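Local coordinates for protein beta-lactamase (Klebsiella pneumoniae, PDB 6HUH) that probably hydrolyses beta-lactam antibiotics to substituted beta-amino acids, as a class D serine beta-lactamase that confers antibiotic resistance, at residues 77-88 against 100-108. Sequence-based numbering, arbitrary orientation.
Sequences FKAGDPDFLPEW and YSVIWYSQR. With SO4 (sulfate ion), chain C.
Asp81 OD2 is gripped by three donors: Arg108 NH1, Arg108 NH2 and Lys78 N. In this penicillin-binding-protein/serine beta-lactamase fold the contact lays the loop before helix 94-99 over the start of helix 103-113, beside the active site. Arg108 meets the carboxylate end-on in a salt bridge, Arg108 NH2 using the syn lone pair of Asp81 OD2 at 2.8 Å and Arg108 NH1 also reaching Asp81 OD1 at 3.0 Å; the two planes are twisted 41° apart. Lys78 N comes from above the carboxylate plane, across the type II turn from Lys78 to Asp81. One guanidinium face is overlain by the Lys78 chain and the other by Trp104 CE3, while NH2 also hydrogen-bonds Pro76 O.

With CG between its backbone N and carbonyl carbon (chi1 62°), Trp104 rises toward the loop, and Trp104 NE1 donates a hydrogen bond to Trp88 O at 2.8 Å. Phe77 turns an edge to the face of the Trp104 indole (offset edge-to-face), and Val102 CG1 packs on the other face.

Trp88 is sandwiched between Leu85 CB and Val102 CA, and Trp88 CH2 rests 3.5 Å from Ile103 CG1. Ser101, just before Val102, probably opens the counterpart of the class D Ser-x-Val motif; it touches Ser51, the predicted nucleophile, and its OG hydrogen-bonds to Lys197 and a sulfate probably left from crystallisation. Trp88 NE1 donates a hydrogen bond to Tyr100 O at 2.8 Å, in the indole plane.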
ATOM      1  N   PHE A  77      -5.317 -16.467   2.351  1.00 40.04           N
ATOM      2  CA  PHE A  77      -6.112 -16.746   3.548  1.00 38.48           C
ATOM      3  C   PHE A  77      -6.623 -18.196   3.445  1.00 43.01           C
ATOM      4  O   PHE A  77      -7.033 -18.621   2.367  1.00 43.96           O
ATOM      5  CB  PHE A  77      -7.298 -15.768   3.615  1.00 39.85           C
ATOM      6  CG  PHE A  77      -8.278 -16.029   4.738  1.00 41.67           C
ATOM      7  CD1 PHE A  77      -8.038 -15.545   6.023  1.00 42.74           C
ATOM      8  CD2 PHE A  77      -9.466 -16.718   4.502  1.00 44.29           C
ATOM      9  CE1 PHE A  77      -8.959 -15.760   7.052  1.00 43.56           C
ATOM     10  CE2 PHE A  77     -10.375 -16.949   5.540  1.00 47.24           C
ATOM     11  CZ  PHE A  77     -10.115 -16.469   6.805  1.00 43.98           C
ATOM     12  N   LYS A  78      -6.615 -18.942   4.549  1.00 39.14           N
ATOM     13  CA  LYS A  78      -7.100 -20.332   4.547  1.00 40.01           C
ATOM     14  C   LYS A  78      -8.222 -20.510   5.576  1.00 43.72           C
ATOM     15  O   LYS A  78      -8.218 -19.809   6.583  1.00 40.73           O
ATOM     16  CB  LYS A  78      -5.957 -21.309   4.883  1.00 42.30           C
ATOM     17  CG  LYS A  78      -4.821 -21.392   3.863  1.00 52.28           C
ATOM     18  CD  LYS A  78      -3.715 -22.301   4.401  1.00 61.65           C
ATOM     19  CE  LYS A  78      -2.383 -22.108   3.725  1.00 68.94           C
ATOM     20  NZ  LYS A  78      -1.290 -22.714   4.530  1.00 75.96           N
ATOM     21  N   ALA A  79      -9.152 -21.473   5.344  1.00 43.60           N
ATOM     22  CA  ALA A  79     -10.252 -21.798   6.271  1.00 44.74           C
ATOM     23  C   ALA A  79      -9.641 -22.315   7.568  1.00 50.34           C
ATOM     24  O   ALA A  79      -8.840 -23.248   7.556  1.00 50.05           O
ATOM     25  CB  ALA A  79     -11.177 -22.848   5.668  1.00 47.29           C
ATOM     26  N   GLY A  80      -9.962 -21.644   8.659  1.00 49.16           N
ATOM     27  CA  GLY A  80      -9.411 -21.943   9.972  1.00 50.49           C
ATOM     28  C   GLY A  80      -8.504 -20.837  10.488  1.00 56.09           C
ATOM     29  O   GLY A  80      -8.017 -20.917  11.623  1.00 54.96           O
ATOM     30  N   ASP A  81      -8.258 -19.796   9.655  1.00 53.77           N
ATOM     31  CA  ASP A  81      -7.447 -18.652  10.067  1.00 52.87           C
ATOM     32  C   ASP A  81      -8.358 -17.614  10.704  1.00 60.17           C
ATOM     33  O   ASP A  81      -9.491 -17.447  10.232  1.00 61.68           O
ATOM     34  CB  ASP A  81      -6.672 -18.016   8.898  1.00 52.82           C
ATOM     35  CG  ASP A  81      -5.479 -18.799   8.399  1.00 62.85           C
ATOM     36  OD1 ASP A  81      -4.908 -19.583   9.185  1.00 64.19           O
ATOM     37  OD2 ASP A  81      -5.096 -18.608   7.226  1.00 69.30           O
ATOM     38  N   PRO A  82      -7.888 -16.909  11.767  1.00 56.46           N
ATOM     39  CA  PRO A  82      -8.729 -15.871  12.398  1.00 57.20           C
ATOM     40  C   PRO A  82      -9.219 -14.834  11.385  1.00 63.57           C
ATOM     41  O   PRO A  82      -8.435 -14.335  10.575  1.00 61.91           O
ATOM     42  CB  PRO A  82      -7.804 -15.254  13.453  1.00 57.31           C
ATOM     43  CG  PRO A  82      -6.428 -15.703  13.075  1.00 60.13           C
ATOM     44  CD  PRO A  82      -6.578 -17.019  12.437  1.00 56.31           C
ATOM     45  N   ASP A  83     -10.535 -14.587  11.384  1.00 63.51           N
ATOM     46  CA  ASP A  83     -11.201 -13.665  10.465  1.00 64.34           C
ATOM     47  C   ASP A  83     -12.037 -12.630  11.223  1.00 68.47           C
ATOM     48  O   ASP A  83     -13.210 -12.409  10.900  1.00 70.02           O
ATOM     49  CB  ASP A  83     -12.041 -14.451   9.418  1.00 68.51           C
ATOM     50  CG  ASP A  83     -12.923 -15.586   9.946  1.00 83.61           C
ATOM     51  OD1 ASP A  83     -13.294 -15.551  11.143  1.00 84.36           O
ATOM     52  OD2 ASP A  83     -13.275 -16.487   9.147  1.00 92.54           O
ATOM     53  N   PHE A  84     -11.421 -11.996  12.238  1.00 63.47           N
ATOM     54  CA  PHE A  84     -12.064 -10.987  13.095  1.00 63.20           C
ATOM     55  C   PHE A  84     -12.356  -9.689  12.336  1.00 67.22           C
ATOM     56  O   PHE A  84     -13.410  -9.084  12.539  1.00 67.52           O
ATOM     57  CB  PHE A  84     -11.239 -10.728  14.380  1.00 63.28           C
ATOM     58  CG  PHE A  84     -10.797 -11.968  15.133  1.00 64.18           C
ATOM     59  CD1 PHE A  84     -11.677 -13.026  15.352  1.00 68.67           C
ATOM     60  CD2 PHE A  84      -9.513 -12.061  15.655  1.00 64.24           C
ATOM     61  CE1 PHE A  84     -11.266 -14.168  16.045  1.00 69.97           C
ATOM     62  CE2 PHE A  84      -9.103 -13.203  16.351  1.00 67.48           C
ATOM     63  CZ  PHE A  84      -9.986 -14.244  16.550  1.00 67.55           C
ATOM     64  N   LEU A  85     -11.426  -9.283  11.449  1.00 63.19           N
ATOM     65  CA  LEU A  85     -11.566  -8.100  10.601  1.00 63.06           C
ATOM     66  C   LEU A  85     -11.800  -8.558   9.166  1.00 66.08           C
ATOM     67  O   LEU A  85     -11.134  -9.502   8.735  1.00 65.71           O
ATOM     68  CB  LEU A  85     -10.315  -7.196  10.670  1.00 61.85           C
ATOM     69  CG  LEU A  85     -10.094  -6.377  11.960  1.00 66.62           C
ATOM     70  CD1 LEU A  85      -8.697  -5.771  11.983  1.00 65.09           C
ATOM     71  CD2 LEU A  85     -11.143  -5.267  12.121  1.00 70.76           C
ATOM     72  N   PRO A  86     -12.722  -7.912   8.405  1.00 62.49           N
ATOM     73  CA  PRO A  86     -12.962  -8.341   7.003  1.00 62.13           C
ATOM     74  C   PRO A  86     -11.744  -8.237   6.065  1.00 60.39           C
ATOM     75  O   PRO A  86     -11.624  -9.040   5.139  1.00 58.18           O
ATOM     76  CB  PRO A  86     -14.104  -7.424   6.535  1.00 65.65           C
ATOM     77  CG  PRO A  86     -14.709  -6.859   7.787  1.00 70.86           C
ATOM     78  CD  PRO A  86     -13.595  -6.778   8.781  1.00 64.94           C
ATOM     79  N   GLU A  87     -10.839  -7.262   6.319  1.00 54.74           N
ATOM     80  CA  GLU A  87      -9.618  -7.002   5.537  1.00 53.71           C
ATOM     81  C   GLU A  87      -8.559  -8.137   5.633  1.00 56.34           C
ATOM     82  O   GLU A  87      -7.606  -8.173   4.840  1.00 56.21           O
ATOM     83  CB  GLU A  87      -8.982  -5.627   5.860  1.00 54.38           C
ATOM     84  CG  GLU A  87      -9.599  -4.744   6.937  1.00 67.76           C
ATOM     85  CD  GLU A  87     -10.908  -4.050   6.614  1.00102.35           C
ATOM     86  OE1 GLU A  87     -11.955  -4.737   6.616  1.00 98.46           O
ATOM     87  OE2 GLU A  87     -10.912  -2.802   6.538  1.00105.71           O
ATOM     88  N   TRP A  88      -8.740  -9.053   6.603  1.00 50.15           N
ATOM     89  CA  TRP A  88      -7.885 -10.211   6.815  1.00 47.50           C
ATOM     90  C   TRP A  88      -8.256 -11.346   5.860  1.00 49.64           C
ATOM     91  O   TRP A  88      -7.432 -12.219   5.613  1.00 48.61           O
ATOM     92  CB  TRP A  88      -8.051 -10.723   8.254  1.00 45.75           C
ATOM     93  CG  TRP A  88      -7.444  -9.892   9.358  1.00 45.16           C
ATOM     94  CD1 TRP A  88      -6.819  -8.686   9.247  1.00 46.92           C
ATOM     95  CD2 TRP A  88      -7.430 -10.226  10.745  1.00 44.86           C
ATOM     96  NE1 TRP A  88      -6.416  -8.250  10.485  1.00 45.38           N
ATOM     97  CE2 TRP A  88      -6.781  -9.173  11.424  1.00 47.68           C
ATOM     98  CE3 TRP A  88      -7.913 -11.312  11.488  1.00 47.05           C
ATOM     99  CZ2 TRP A  88      -6.592  -9.181  12.812  1.00 47.06           C
ATOM    100  CZ3 TRP A  88      -7.732 -11.317  12.859  1.00 48.52           C
ATOM    101  CH2 TRP A  88      -7.094 -10.253  13.511  1.00 48.11           C
ATOM    102  N   TYR A 100      -3.365  -3.609   7.738  1.00 31.23           N
ATOM    103  CA  TYR A 100      -4.573  -4.145   8.382  1.00 31.75           C
ATOM    104  C   TYR A 100      -4.276  -5.090   9.590  1.00 35.69           C
ATOM    105  O   TYR A 100      -5.192  -5.786  10.054  1.00 35.04           O
ATOM    106  CB  TYR A 100      -5.499  -4.797   7.332  1.00 34.00           C
ATOM    107  CG  TYR A 100      -5.646  -3.926   6.105  1.00 38.77           C
ATOM    108  CD1 TYR A 100      -6.551  -2.868   6.080  1.00 42.05           C
ATOM    109  CD2 TYR A 100      -4.815  -4.095   5.007  1.00 40.32           C
ATOM    110  CE1 TYR A 100      -6.635  -2.017   4.981  1.00 44.21           C
ATOM    111  CE2 TYR A 100      -4.892  -3.253   3.903  1.00 42.43           C
ATOM    112  CZ  TYR A 100      -5.794  -2.208   3.898  1.00 54.03           C
ATOM    113  OH  TYR A 100      -5.833  -1.378   2.807  1.00 62.94           O
ATOM    114  N   SER A 101      -3.018  -5.059  10.135  1.00 31.29           N
ATOM    115  CA  SER A 101      -2.586  -5.868  11.292  1.00 30.95           C
ATOM    116  C   SER A 101      -3.113  -7.309  11.198  1.00 36.83           C
ATOM    117  O   SER A 101      -3.859  -7.780  12.064  1.00 38.11           O
ATOM    118  CB  SER A 101      -2.999  -5.218  12.613  1.00 34.69           C
ATOM    119  OG  SER A 101      -2.236  -4.063  12.917  1.00 42.46           O
ATOM    120  N   VAL A 102      -2.750  -7.982  10.098  1.00 32.85           N
ATOM    121  CA  VAL A 102      -3.157  -9.350   9.786  1.00 31.85           C
ATOM    122  C   VAL A 102      -2.383 -10.310  10.680  1.00 35.14           C
ATOM    123  O   VAL A 102      -1.186 -10.541  10.471  1.00 34.32           O
ATOM    124  CB  VAL A 102      -3.028  -9.677   8.282  1.00 34.26           C
ATOM    125  CG1 VAL A 102      -3.905 -10.860   7.913  1.00 34.46           C
ATOM    126  CG2 VAL A 102      -3.376  -8.464   7.423  1.00 33.80           C
ATOM    127  N   ILE A 103      -3.075 -10.840  11.704  1.00 31.36           N
ATOM    128  CA  ILE A 103      -2.462 -11.719  12.687  1.00 30.91           C
ATOM    129  C   ILE A 103      -2.104 -13.076  12.113  1.00 35.62           C
ATOM    130  O   ILE A 103      -1.064 -13.608  12.493  1.00 35.59           O
ATOM    131  CB  ILE A 103      -3.279 -11.831  13.995  1.00 34.97           C
ATOM    132  CG1 ILE A 103      -4.571 -12.628  13.808  1.00 37.02           C
ATOM    133  CG2 ILE A 103      -3.540 -10.441  14.610  1.00 35.52           C
ATOM    134  CD1 ILE A 103      -5.235 -13.060  15.095  1.00 49.05           C
ATOM    135  N   TRP A 104      -2.928 -13.630  11.188  1.00 33.08           N
ATOM    136  CA  TRP A 104      -2.655 -14.945  10.604  1.00 32.42           C
ATOM    137  C   TRP A 104      -1.361 -14.976   9.794  1.00 33.42           C
ATOM    138  O   TRP A 104      -0.692 -16.002   9.771  1.00 32.88           O
ATOM    139  CB  TRP A 104      -3.839 -15.510   9.822  1.00 32.49           C
ATOM    140  CG  TRP A 104      -4.317 -14.744   8.622  1.00 33.89           C
ATOM    141  CD1 TRP A 104      -5.496 -14.073   8.519  1.00 37.40           C
ATOM    142  CD2 TRP A 104      -3.764 -14.789   7.285  1.00 33.61           C
ATOM    143  NE1 TRP A 104      -5.681 -13.629   7.228  1.00 37.06           N
ATOM    144  CE2 TRP A 104      -4.627 -14.044   6.454  1.00 37.97           C
ATOM    145  CE3 TRP A 104      -2.605 -15.354   6.718  1.00 34.47           C
ATOM    146  CZ2 TRP A 104      -4.345 -13.807   5.104  1.00 37.40           C
ATOM    147  CZ3 TRP A 104      -2.334 -15.125   5.381  1.00 36.02           C
ATOM    148  CH2 TRP A 104      -3.203 -14.374   4.585  1.00 37.02           C
ATOM    149  N   TYR A 105      -0.978 -13.840   9.195  1.00 29.07           N
ATOM    150  CA  TYR A 105       0.254 -13.689   8.418  1.00 28.05           C
ATOM    151  C   TYR A 105       1.472 -13.680   9.360  1.00 31.99           C
ATOM    152  O   TYR A 105       2.563 -14.097   8.968  1.00 31.20           O
ATOM    153  CB  TYR A 105       0.182 -12.419   7.561  1.00 27.93           C
ATOM    154  CG  TYR A 105       1.251 -12.314   6.501  1.00 27.43           C
ATOM    155  CD1 TYR A 105       2.475 -11.715   6.774  1.00 27.24           C
ATOM    156  CD2 TYR A 105       1.012 -12.750   5.198  1.00 28.69           C
ATOM    157  CE1 TYR A 105       3.461 -11.603   5.796  1.00 26.01           C
ATOM    158  CE2 TYR A 105       1.974 -12.602   4.202  1.00 29.28           C
ATOM    159  CZ  TYR A 105       3.206 -12.049   4.511  1.00 35.30           C
ATOM    160  OH  TYR A 105       4.179 -11.939   3.550  1.00 37.45           O
ATOM    161  N   SER A 106       1.275 -13.260  10.618  1.00 29.74           N
ATOM    162  CA  SER A 106       2.349 -13.262  11.613  1.00 29.23           C
ATOM    163  C   SER A 106       2.588 -14.680  12.101  1.00 34.37           C
ATOM    164  O   SER A 106       3.744 -15.050  12.327  1.00 33.38           O
ATOM    165  CB  SER A 106       1.992 -12.363  12.787  1.00 32.40           C
ATOM    166  OG  SER A 106       1.981 -10.997  12.410  1.00 38.78           O
ATOM    167  N   GLN A 107       1.486 -15.479  12.253  1.00 32.37           N
ATOM    168  CA  GLN A 107       1.514 -16.892  12.672  1.00 32.10           C
ATOM    169  C   GLN A 107       2.179 -17.736  11.595  1.00 36.07           C
ATOM    170  O   GLN A 107       2.932 -18.647  11.928  1.00 37.55           O
ATOM    171  CB  GLN A 107       0.107 -17.429  12.964  1.00 34.02           C
ATOM    172  CG  GLN A 107      -0.721 -16.549  13.894  1.00 40.42           C
ATOM    173  CD  GLN A 107      -1.989 -17.211  14.369  1.00 56.28           C
ATOM    174  OE1 GLN A 107      -2.742 -17.824  13.600  1.00 55.02           O
ATOM    175  NE2 GLN A 107      -2.274 -17.066  15.652  1.00 45.13           N
ATOM    176  N   ARG A 108       1.943 -17.412  10.308  1.00 31.95           N
ATOM    177  CA  ARG A 108       2.566 -18.093   9.161  1.00 32.75           C
ATOM    178  C   ARG A 108       4.077 -17.942   9.230  1.00 36.52           C
ATOM    179  O   ARG A 108       4.797 -18.909   8.979  1.00 36.99           O
ATOM    180  CB  ARG A 108       2.090 -17.497   7.832  1.00 34.07           C
ATOM    181  CG  ARG A 108       0.635 -17.734   7.521  1.00 44.61           C
ATOM    182  CD  ARG A 108       0.355 -19.089   6.916  1.00 43.88           C
ATOM    183  NE  ARG A 108      -0.765 -18.969   5.995  1.00 48.86           N
ATOM    184  CZ  ARG A 108      -2.041 -19.094   6.336  1.00 61.71           C
ATOM    185  NH1 ARG A 108      -2.376 -19.391   7.586  1.00 45.83           N
ATOM    186  NH2 ARG A 108      -2.992 -18.940   5.426  1.00 48.85           N
TER
HETATM  187  S   SO4 C 301      -4.564  -2.461  15.247  1.00 88.83           S
HETATM  188  O1  SO4 C 301      -5.604  -3.368  14.749  1.00 90.26           O
HETATM  189  O2  SO4 C 301      -5.145  -1.457  16.140  1.00 88.10           O
HETATM  190  O3  SO4 C 301      -3.588  -3.238  15.991  1.00 88.72           O
HETATM  191  O4  SO4 C 301      -3.916  -1.796  14.118  1.00 88.46           O